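Local atomic coordinates of sorbitol dehydrogenase (Gluconobacter oxydans, PDB entry 5ITG), a protein that probably oxidises D-sorbitol to L-sorbose with an NADP-type cofactor, as a member of the mannitol dehydrogenase family. Residues N136-E139 with T140-A143; W385-T388 with V389-I393. All blocks are in the same frame, centred on the assembly; numbering follows the deposited sequence.

Contact 1 of 2, residues N136-E139 with T140-A143; sequences NINE and TTGA
Asn-138 and Ala-143 close a tight reversal of the chain in the loop between strand 125-128 and helix 149-156. The end-to-end directions of 136-139 and 140-143 lie 142° apart, so the chain doubles back. Asn-138 N donates to Ala-143 O at 2.9 Å. Gly-142 N donates back to Asn-138 O at 2.8 Å. This pair of bonds defines a six-residue beta-bulge loop. It sits at the surface of the Rossmann domain. Gly-142 has a positive phi, a backbone shape that glycine adopts readily.

The side chain of Asn-138 folds back over the bend in an Asx motif. With chi1 at 180°, its CG points opposite the backbone N, which turns OD1 onto the amides that follow. OD1 takes Thr-140 N at 2.6 Å, which makes an Asx turn, and Thr-141 N at 2.8 Å. The two amides come from opposite faces of the carboxamide plane. The bond from Thr-141 is the straighter, 163° at the hydrogen, but its donor stands above the plane. Two bonds therefore grip one oxygen and fix the rotation of the amide. At the other end of the amide, ND2 binds the carboxylate of Asp-145. The backbone of Asp-145 also receives Asn-136 ND2.

Lys-200, on helix 194-209, donates to Gly-142 O. The same carbonyl oxygen lies 3.6 Å from Ile-137 CG2. Thr-141 crosses Asn-138 at about a right angle. Its methyl CG2 lies only 3.1 Å from Asn-138 CB, short for two carbons, so the spacing is strained or doubtful.

Contact 2 of 2, residues W385-T388 with V389-I393; sequences WTET and VRRAI
Val-389 meets the backbone of Trp-385: Val-389 N donates to Trp-385 O at 3.1 Å. Its CG2 branch, on the side of its own N-H, lies 3.5 Å from that oxygen, Trp-385 O. Outside the turn Val-389 touches Trp-455 and Ile-402. Arg-390 N gives a nearly linear bond of 2.8 Å to Thr-386 O. The Arg-390 side chain starts alongside that of Thr-386, pointing the same way, with Arg-390 CG 4.0 Å from Thr-386 CG2. Its guanidinium leads away to a salt bridge with Asp-457. These i to i+4 bonds belong to helix 377-394 of the C-terminal domain of the mannitol dehydrogenase family.

Arg-391 N follows with a bond of 2.9 Å to Glu-387 O. One turn back, Glu-387 bends at chi2 (65°) and brings its carboxylate over the stem of Arg-391. Glu-387 OE2 lies 3.1 Å from Arg-391 CG. The same oxygen makes a salt bridge of 3.6 Å with Arg-391 NH1. It meets the guanidinium at the edge, in its plane, while the two flat groups are turned 69° apart. With an alanine in place of Arg-391, Glu-387 would probably lose this charge partner, and its carboxylate could turn more freely. Ala-392 N then reaches Thr-388 O, and the methyl of Ala-392 touches Ile-402 of helix 400-412.

Both contacts are local, each within one unbroken run of chain, but they lie in different family domains. Their centres are 29 Å apart, and their nearest atoms about 19 Å apart. Contact 1 is a surface loop of the Rossmann part, with no buried residue. Contact 2 is a single helix of the C-terminal part, with four residues buried against neighbouring helices and loops. In contact 1 a side-chain amide supplements the backbone bonds of an irregular bend. In contact 2 the backbone pairs regularly with itself. There the side chains serve other ends: an ion pair one turn apart on one side, and hydrophobic packing on another.

Contact 1 of 2, residues N136-E139 with T140-A143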
loop_
_atom_site.group_PDB
_atom_site.type_symbol
_atom_site.label_atom_id
_atom_site.label_comp_id
_atom_site.label_asym_id
_atom_site.label_seq_id
_atom_site.Cartn_x
_atom_site.Cartn_y
_atom_site.Cartn_z
ATOM N N ASN A 136 1.104 14.971 7.302
ATOM C CA ASN A 136 1.646 16.314 7.484
ATOM C C ASN A 136 3.106 16.372 7.919
ATOM O O ASN A 136 3.460 17.136 8.821
ATOM C CB ASN A 136 0.769 17.077 8.490
ATOM C CG ASN A 136 1.224 18.516 8.707
ATOM O OD1 ASN A 136 1.480 19.250 7.756
ATOM N ND2 ASN A 136 1.309 18.925 9.965
ATOM N N ILE A 137 3.949 15.554 7.294
ATOM C CA ILE A 137 5.376 15.561 7.602
ATOM C C ILE A 137 6.060 16.412 6.529
ATOM O O ILE A 137 5.982 16.099 5.345
ATOM C CB ILE A 137 5.992 14.144 7.551
ATOM C CG1 ILE A 137 5.314 13.234 8.574
ATOM C CG2 ILE A 137 7.488 14.222 7.797
ATOM C CD1 ILE A 137 5.351 13.748 9.998
ATOM N N ASN A 138 6.718 17.490 6.945
ATOM C CA ASN A 138 7.410 18.362 6.002
ATOM C C ASN A 138 8.490 17.555 5.284
ATOM O O ASN A 138 9.308 16.891 5.919
ATOM C CB ASN A 138 8.017 19.556 6.745
ATOM C CG ASN A 138 8.746 20.516 5.822
ATOM O OD1 ASN A 138 9.802 20.196 5.286
ATOM N ND2 ASN A 138 8.178 21.701 5.634
ATOM N N GLU A 139 8.475 17.613 3.956
ATOM C CA GLU A 139 9.418 16.873 3.123
ATOM C C GLU A 139 10.865 17.320 3.261
ATOM O O GLU A 139 11.783 16.553 2.977
ATOM C CB GLU A 139 9.005 16.972 1.651
ATOM C CG GLU A 139 7.590 16.504 1.367
ATOM C CD GLU A 139 7.240 16.571 -0.110
ATOM O OE1 GLU A 139 7.404 17.655 -0.712
ATOM O OE2 GLU A 139 6.795 15.545 -0.670
ATOM N N THR A 140 11.071 18.558 3.693
ATOM C CA THR A 140 12.419 19.093 3.854
ATOM C C THR A 140 12.974 18.875 5.262
ATOM O O THR A 140 14.075 18.348 5.427
ATOM C CB THR A 140 12.455 20.609 3.523
ATOM O OG1 THR A 140 12.075 20.807 2.154
ATOM C CG2 THR A 140 13.855 21.176 3.743
ATOM N N THR A 141 12.211 19.270 6.275
ATOM C CA THR A 141 12.651 19.125 7.662
ATOM C C THR A 141 12.431 17.713 8.205
ATOM O O THR A 141 13.118 17.277 9.135
ATOM C CB THR A 141 11.918 20.125 8.586
ATOM O OG1 THR A 141 12.497 20.087 9.897
ATOM C CG2 THR A 141 10.452 19.771 8.698
ATOM N N GLY A 142 11.477 16.998 7.621
ATOM C CA GLY A 142 11.193 15.655 8.089
ATOM C C GLY A 142 10.418 15.660 9.395
ATOM O O GLY A 142 10.256 14.615 10.021
ATOM N N ALA A 143 9.941 16.829 9.818
ATOM C CA ALA A 143 9.182 16.911 11.063
ATOM C C ALA A 143 7.715 17.267 10.832
ATOM O O ALA A 143 7.339 17.721 9.755
ATOM C CB ALA A 143 9.822 17.932 11.999
#

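Contact 2 of 2, residues W385-T388 with V389-I393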
loop_
_atom_site.group_PDB
_atom_site.type_symbol
_atom_site.label_atom_id
_atom_site.label_comp_id
_atom_site.label_asym_id
_atom_site.label_seq_id
_atom_site.Cartn_x
_atom_site.Cartn_y
_atom_site.Cartn_z
ATOM N N TRP A 385 16.315 -2.340 -5.521
ATOM C CA TRP A 385 17.459 -3.144 -5.951
ATOM C C TRP A 385 18.787 -3.027 -5.197
ATOM O O TRP A 385 19.603 -3.948 -5.254
ATOM C CB TRP A 385 17.756 -2.862 -7.430
ATOM C CG TRP A 385 16.773 -3.420 -8.441
ATOM C CD1 TRP A 385 15.626 -4.115 -8.194
ATOM C CD2 TRP A 385 16.892 -3.336 -9.867
ATOM N NE1 TRP A 385 15.020 -4.477 -9.381
ATOM C CE2 TRP A 385 15.778 -4.008 -10.423
ATOM C CE3 TRP A 385 17.837 -2.759 -10.729
ATOM C CZ2 TRP A 385 15.581 -4.118 -11.803
ATOM C CZ3 TRP A 385 17.646 -2.870 -12.104
ATOM C CH2 TRP A 385 16.525 -3.546 -12.628
ATOM N N THR A 386 19.010 -1.921 -4.498
ATOM C CA THR A 386 20.291 -1.710 -3.819
ATOM C C THR A 386 20.818 -2.842 -2.933
ATOM O O THR A 386 21.971 -3.251 -3.076
ATOM C CB THR A 386 20.267 -0.393 -3.008
ATOM O OG1 THR A 386 20.100 0.709 -3.912
ATOM C CG2 THR A 386 21.577 -0.207 -2.235
ATOM N N GLU A 387 20.006 -3.351 -2.016
ATOM C CA GLU A 387 20.483 -4.426 -1.143
ATOM C C GLU A 387 20.941 -5.650 -1.949
ATOM O O GLU A 387 22.008 -6.213 -1.690
ATOM C CB GLU A 387 19.396 -4.828 -0.146
ATOM C CG GLU A 387 19.771 -5.982 0.802
ATOM C CD GLU A 387 20.912 -5.647 1.746
ATOM O OE1 GLU A 387 20.849 -4.591 2.410
ATOM O OE2 GLU A 387 21.867 -6.453 1.839
ATOM N N THR A 388 20.147 -6.052 -2.936
ATOM C CA THR A 388 20.500 -7.210 -3.759
ATOM C C THR A 388 21.826 -7.009 -4.498
ATOM O O THR A 388 22.646 -7.930 -4.583
ATOM C CB THR A 388 19.368 -7.540 -4.743
ATOM O OG1 THR A 388 18.259 -8.068 -4.001
ATOM C CG2 THR A 388 19.818 -8.570 -5.783
ATOM N N VAL A 389 22.048 -5.808 -5.013
ATOM C CA VAL A 389 23.300 -5.508 -5.699
ATOM C C VAL A 389 24.470 -5.490 -4.706
ATOM O O VAL A 389 25.512 -6.093 -4.958
ATOM C CB VAL A 389 23.228 -4.139 -6.428
ATOM C CG1 VAL A 389 24.602 -3.762 -6.992
ATOM C CG2 VAL A 389 22.208 -4.218 -7.554
ATOM N N ARG A 390 24.303 -4.810 -3.576
ATOM C CA ARG A 390 25.380 -4.755 -2.585
ATOM C C ARG A 390 25.802 -6.158 -2.150
ATOM O O ARG A 390 26.990 -6.451 -2.066
ATOM C CB ARG A 390 24.959 -3.961 -1.340
ATOM C CG ARG A 390 24.760 -2.463 -1.544
ATOM C CD ARG A 390 24.644 -1.750 -0.188
ATOM N NE ARG A 390 25.929 -1.697 0.505
ATOM C CZ ARG A 390 26.856 -0.761 0.300
ATOM N NH1 ARG A 390 26.637 0.217 -0.568
ATOM N NH2 ARG A 390 28.015 -0.816 0.940
ATOM N N ARG A 391 24.832 -7.021 -1.864
ATOM C CA ARG A 391 25.138 -8.389 -1.441
ATOM C C ARG A 391 25.890 -9.186 -2.497
ATOM O O ARG A 391 26.848 -9.890 -2.180
ATOM C CB ARG A 391 23.852 -9.136 -1.059
ATOM C CG ARG A 391 23.271 -8.690 0.258
ATOM C CD ARG A 391 24.202 -9.041 1.410
ATOM N NE ARG A 391 23.980 -10.394 1.908
ATOM C CZ ARG A 391 22.846 -10.796 2.477
ATOM N NH1 ARG A 391 21.833 -9.942 2.615
ATOM N NH2 ARG A 391 22.730 -12.041 2.921
ATOM N N ALA A 392 25.459 -9.073 -3.752
ATOM C CA ALA A 392 26.105 -9.794 -4.845
ATOM C C ALA A 392 27.555 -9.366 -4.976
ATOM O O ALA A 392 28.435 -10.199 -5.175
ATOM C CB ALA A 392 25.375 -9.543 -6.153
ATOM N N ILE A 393 27.802 -8.063 -4.868
ATOM C CA ILE A 393 29.166 -7.531 -4.963
ATOM C C ILE A 393 29.989 -7.900 -3.733
ATOM O O ILE A 393 31.136 -8.320 -3.848
ATOM C CB ILE A 393 29.172 -5.986 -5.082
ATOM C CG1 ILE A 393 28.470 -5.550 -6.370
ATOM C CG2 ILE A 393 30.610 -5.472 -5.030
ATOM C CD1 ILE A 393 28.450 -4.042 -6.577
#